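Local coordinates for ABC transporter binding protein AcbH (Actinoplanes, PDB 3OO8) that serves as the extracellular solute-binding receptor of an ABC transporter and binds beta-D-galactopyranose as its exclusive preferred sugar, at residues 27-37 with 56-67. The protein carries 2 engineered substitutions. Sequence-based numbering, arbitrary orientation.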
loop_
_atom_site.group_PDB
_atom_site.type_symbol
_atom_site.label_atom_id
_atom_site.label_comp_id
_atom_site.label_asym_id
_atom_site.label_seq_id
_atom_site.Cartn_x
_atom_site.Cartn_y
_atom_site.Cartn_z
ATOM N N ASN A 27 -23.240 25.802 1.434
ATOM C CA ASN A 27 -23.603 24.456 1.920
ATOM C C ASN A 27 -24.473 23.686 0.927
ATOM O O ASN A 27 -25.133 22.723 1.330
ATOM C CB ASN A 27 -24.372 24.519 3.256
ATOM C CG ASN A 27 -23.570 25.148 4.386
ATOM O OD1 ASN A 27 -23.747 26.324 4.709
ATOM N ND2 ASN A 27 -22.703 24.364 5.007
ATOM N N GLY A 28 -24.494 24.125 -0.338
ATOM C CA GLY A 28 -25.379 23.562 -1.378
ATOM C C GLY A 28 -24.947 22.168 -1.777
ATOM O O GLY A 28 -23.792 21.809 -1.534
ATOM N N PRO A 29 -25.847 21.375 -2.385
ATOM C CA PRO A 29 -25.509 19.959 -2.706
ATOM C C PRO A 29 -24.235 19.809 -3.532
ATOM O O PRO A 29 -24.091 20.461 -4.573
ATOM C CB PRO A 29 -26.693 19.465 -3.538
ATOM C CG PRO A 29 -27.798 20.423 -3.280
ATOM C CD PRO A 29 -27.212 21.739 -2.806
ATOM N N ILE A 30 -23.324 18.959 -3.068
ATOM C CA ILE A 30 -22.162 18.595 -3.883
ATOM C C ILE A 30 -22.363 17.274 -4.608
ATOM O O ILE A 30 -23.197 16.477 -4.214
ATOM C CB ILE A 30 -20.861 18.556 -3.041
ATOM C CG1 ILE A 30 -20.871 17.407 -2.031
ATOM C CG2 ILE A 30 -20.646 19.884 -2.334
ATOM C CD1 ILE A 30 -19.465 16.985 -1.516
ATOM N N THR A 31 -21.595 17.042 -5.673
ATOM C CA THR A 31 -21.529 15.720 -6.262
ATOM C C THR A 31 -20.210 15.060 -5.868
ATOM O O THR A 31 -19.220 15.731 -5.582
ATOM C CB THR A 31 -21.667 15.776 -7.791
ATOM O OG1 THR A 31 -20.703 16.694 -8.329
ATOM C CG2 THR A 31 -23.096 16.234 -8.151
ATOM N N PHE A 32 -20.211 13.730 -5.879
ATOM C CA PHE A 32 -19.050 12.985 -5.424
ATOM C C PHE A 32 -18.777 11.869 -6.413
ATOM O O PHE A 32 -19.598 10.977 -6.594
ATOM C CB PHE A 32 -19.314 12.361 -4.040
ATOM C CG PHE A 32 -18.096 12.305 -3.173
ATOM C CD1 PHE A 32 -18.135 12.805 -1.886
ATOM C CD2 PHE A 32 -16.921 11.709 -3.638
ATOM C CE1 PHE A 32 -17.006 12.770 -1.074
ATOM C CE2 PHE A 32 -15.781 11.660 -2.818
ATOM C CZ PHE A 32 -15.833 12.222 -1.532
ATOM N N GLY A 33 -17.615 11.919 -7.054
ATOM C CA GLY A 33 -17.222 10.866 -7.984
ATOM C C GLY A 33 -16.633 9.735 -7.185
ATOM O O GLY A 33 -15.639 9.932 -6.475
ATOM N N SER A 34 -17.251 8.559 -7.279
ATOM C CA SER A 34 -16.837 7.422 -6.490
ATOM C C SER A 34 -16.511 6.160 -7.278
ATOM O O SER A 34 -17.317 5.698 -8.080
ATOM C CB SER A 34 -17.915 7.104 -5.441
ATOM O OG SER A 34 -17.622 5.896 -4.754
ATOM N N ASN A 35 -15.339 5.599 -7.015
ATOM C CA ASN A 35 -14.913 4.325 -7.582
ATOM C C ASN A 35 -15.275 3.156 -6.670
ATOM O O ASN A 35 -14.835 2.019 -6.890
ATOM C CB ASN A 35 -13.409 4.386 -7.904
ATOM C CG ASN A 35 -12.545 4.515 -6.640
ATOM O OD1 ASN A 35 -13.057 4.365 -5.539
ATOM N ND2 ASN A 35 -11.232 4.731 -6.801
ATOM N N TYR A 36 -16.087 3.383 -5.638
ATOM C CA TYR A 36 -16.511 2.270 -4.780
ATOM C C TYR A 36 -17.703 1.576 -5.439
ATOM O O TYR A 36 -18.856 1.848 -5.117
ATOM C CB TYR A 36 -16.872 2.725 -3.364
ATOM C CG TYR A 36 -15.706 3.243 -2.539
ATOM C CD1 TYR A 36 -14.618 2.440 -2.269
ATOM C CD2 TYR A 36 -15.730 4.541 -2.002
ATOM C CE1 TYR A 36 -13.568 2.892 -1.516
ATOM C CE2 TYR A 36 -14.670 5.016 -1.219
ATOM C CZ TYR A 36 -13.595 4.186 -0.997
ATOM O OH TYR A 36 -12.529 4.593 -0.237
ATOM N N SER A 37 -17.413 0.669 -6.360
ATOM C CA SER A 37 -18.492 0.018 -7.104
ATOM C C SER A 37 -18.828 -1.368 -6.531
ATOM O O SER A 37 -19.941 -1.853 -6.726
ATOM C CB SER A 37 -18.143 -0.048 -8.606
ATOM O OG SER A 37 -16.967 -0.815 -8.838
ATOM N N THR A 56 -22.274 18.032 8.642
ATOM C CA THR A 56 -21.885 19.307 8.025
ATOM C C THR A 56 -23.029 20.128 7.403
ATOM O O THR A 56 -22.842 21.312 7.076
ATOM C CB THR A 56 -20.867 19.062 6.864
ATOM O OG1 THR A 56 -21.544 18.439 5.769
ATOM C CG2 THR A 56 -19.659 18.190 7.281
ATOM N N THR A 57 -24.188 19.505 7.239
ATOM C CA THR A 57 -25.378 20.033 6.535
ATOM C C THR A 57 -25.292 19.944 5.010
ATOM O O THR A 57 -26.275 20.198 4.289
ATOM C CB THR A 57 -25.884 21.435 7.011
ATOM O OG1 THR A 57 -25.149 22.465 6.338
ATOM C CG2 THR A 57 -25.828 21.599 8.518
ATOM N N VAL A 58 -24.129 19.538 4.488
ATOM C CA VAL A 58 -23.968 19.583 3.040
ATOM C C VAL A 58 -24.571 18.358 2.393
ATOM O O VAL A 58 -24.157 17.238 2.702
ATOM C CB VAL A 58 -22.464 19.655 2.652
ATOM C CG1 VAL A 58 -22.347 19.548 1.132
ATOM C CG2 VAL A 58 -21.860 21.001 3.198
ATOM N N PRO A 59 -25.586 18.528 1.530
ATOM C CA PRO A 59 -26.132 17.297 0.943
ATOM C C PRO A 59 -25.192 16.766 -0.139
ATOM O O PRO A 59 -24.445 17.550 -0.726
ATOM C CB PRO A 59 -27.486 17.733 0.351
ATOM C CG PRO A 59 -27.737 19.122 0.941
ATOM C CD PRO A 59 -26.379 19.718 1.187
ATOM N N VAL A 60 -25.191 15.454 -0.352
ATOM C CA VAL A 60 -24.267 14.818 -1.295
ATOM C C VAL A 60 -24.984 13.878 -2.242
ATOM O O VAL A 60 -25.783 13.032 -1.827
ATOM C CB VAL A 60 -23.204 13.969 -0.533
ATOM C CG1 VAL A 60 -22.159 13.363 -1.478
ATOM C CG2 VAL A 60 -22.506 14.805 0.550
ATOM N N THR A 61 -24.653 14.008 -3.527
ATOM C CA THR A 61 -25.051 13.021 -4.519
ATOM C C THR A 61 -23.843 12.212 -4.939
ATOM O O THR A 61 -22.887 12.780 -5.470
ATOM C CB THR A 61 -25.665 13.696 -5.777
ATOM O OG1 THR A 61 -26.922 14.256 -5.398
ATOM C CG2 THR A 61 -25.936 12.629 -6.844
ATOM N N VAL A 62 -23.911 10.893 -4.740
ATOM C CA VAL A 62 -22.783 10.032 -5.074
ATOM C C VAL A 62 -22.985 9.514 -6.487
ATOM O O VAL A 62 -23.990 8.855 -6.788
ATOM C CB VAL A 62 -22.625 8.851 -4.098
ATOM C CG1 VAL A 62 -21.392 8.030 -4.473
ATOM C CG2 VAL A 62 -22.463 9.344 -2.671
ATOM N N ASN A 63 -22.020 9.829 -7.344
ATOM C CA ASN A 63 -22.011 9.359 -8.720
ATOM C C ASN A 63 -20.998 8.229 -8.794
ATOM O O ASN A 63 -19.793 8.476 -8.788
ATOM C CB ASN A 63 -21.651 10.523 -9.660
ATOM C CG ASN A 63 -22.757 11.575 -9.749
ATOM O OD1 ASN A 63 -23.943 11.250 -9.668
ATOM N ND2 ASN A 63 -22.382 12.843 -9.915
ATOM N N THR A 64 -21.497 6.989 -8.822
ATOM C CA THR A 64 -20.649 5.813 -8.814
ATOM C C THR A 64 -20.336 5.354 -10.209
ATOM O O THR A 64 -21.221 5.304 -11.063
ATOM C CB THR A 64 -21.298 4.665 -8.013
ATOM O OG1 THR A 64 -21.518 5.097 -6.660
ATOM C CG2 THR A 64 -20.431 3.411 -8.019
ATOM N N THR A 65 -19.064 5.063 -10.447
ATOM C CA THR A 65 -18.606 4.509 -11.715
ATOM C C THR A 65 -17.896 3.197 -11.400
ATOM O O THR A 65 -17.253 3.044 -10.352
ATOM C CB THR A 65 -17.611 5.460 -12.394
ATOM O OG1 THR A 65 -18.300 6.652 -12.748
ATOM C CG2 THR A 65 -17.001 4.856 -13.650
ATOM N N ASP A 66 -18.040 2.225 -12.290
ATOM C CA ASP A 66 -17.271 1.000 -12.174
ATOM C C ASP A 66 -15.825 1.299 -11.791
ATOM O O ASP A 66 -15.167 2.158 -12.387
ATOM C CB ASP A 66 -17.249 0.290 -13.527
ATOM C CG ASP A 66 -16.336 -0.896 -13.516
ATOM O OD1 ASP A 66 -16.693 -1.884 -12.838
ATOM O OD2 ASP A 66 -15.253 -0.821 -14.147
ATOM N N HIS A 67 -15.330 0.593 -10.785
ATOM C CA HIS A 67 -14.007 0.868 -10.229
ATOM C C HIS A 67 -12.884 1.011 -11.252
ATOM O O HIS A 67 -12.187 2.030 -11.288
ATOM C CB HIS A 67 -13.623 -0.173 -9.167
ATOM C CG HIS A 67 -12.368 0.163 -8.428
ATOM N ND1 HIS A 67 -11.125 -0.284 -8.825
ATOM C CD2 HIS A 67 -12.158 0.947 -7.341
ATOM C CE1 HIS A 67 -10.207 0.181 -7.994
ATOM N NE2 HIS A 67 -10.809 0.909 -7.069
HETATM O O HOH W 1 -19.902 4.347 -4.652
#
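Strands 30-34 and 60-64 are the two parallel strands of a beta-alpha-beta unit whose crossover is helix 39-56, and they pair in register from I30 with V60 to S34 with T64. Six backbone hydrogen bonds zip them together, from I30 N to P59 O (3.0 Å) through N63 N to F32 O (2.8 Å) to T65 N on S34 O. On the face carrying I30, F32 and S34, V60 spreads its methyls over two neighbours: CG1, anti to the backbone N (chi1 -176°), reaches CB of F32 and lies near the edge of its ring, while CG2 runs beside I30 CG1 at 4.0 Å. I30 CG2 meets V58 CG1, the two side chains crossing at about a right angle. Farther along, V62 CG1 packs on S34 CB at 3.7 Å. S34 OG accepts from Y36 N in an ST turn and shares one water with T64 OG1 and Y36 O, a bridge across the strand ends. At the C-terminal end S37 OG takes the N-H of H67 (2.9 Å), just where helix 67-79 starts behind the N-cap D66. H67, a galactose-binding residue, lies alongside N35: its CD2 edge meets N35 O in the ring plane at 2.9 Å, and amide and imidazole planes stand 41° apart. N35 ND2 bonds to OE1 of Q71, another galactose-binding residue; an alanine in place of N35 would probably leave Q71 OE1 without that mate and open a gap beside the imidazole. Strand 85-89 continues the sheet beyond 30-34, bonding to G33 through L85 and T87. On the face of I30 and F32, helix 39-56 brings F45 edge-to-face to F32, and helix 312-322 packs A314 and V318 against I30.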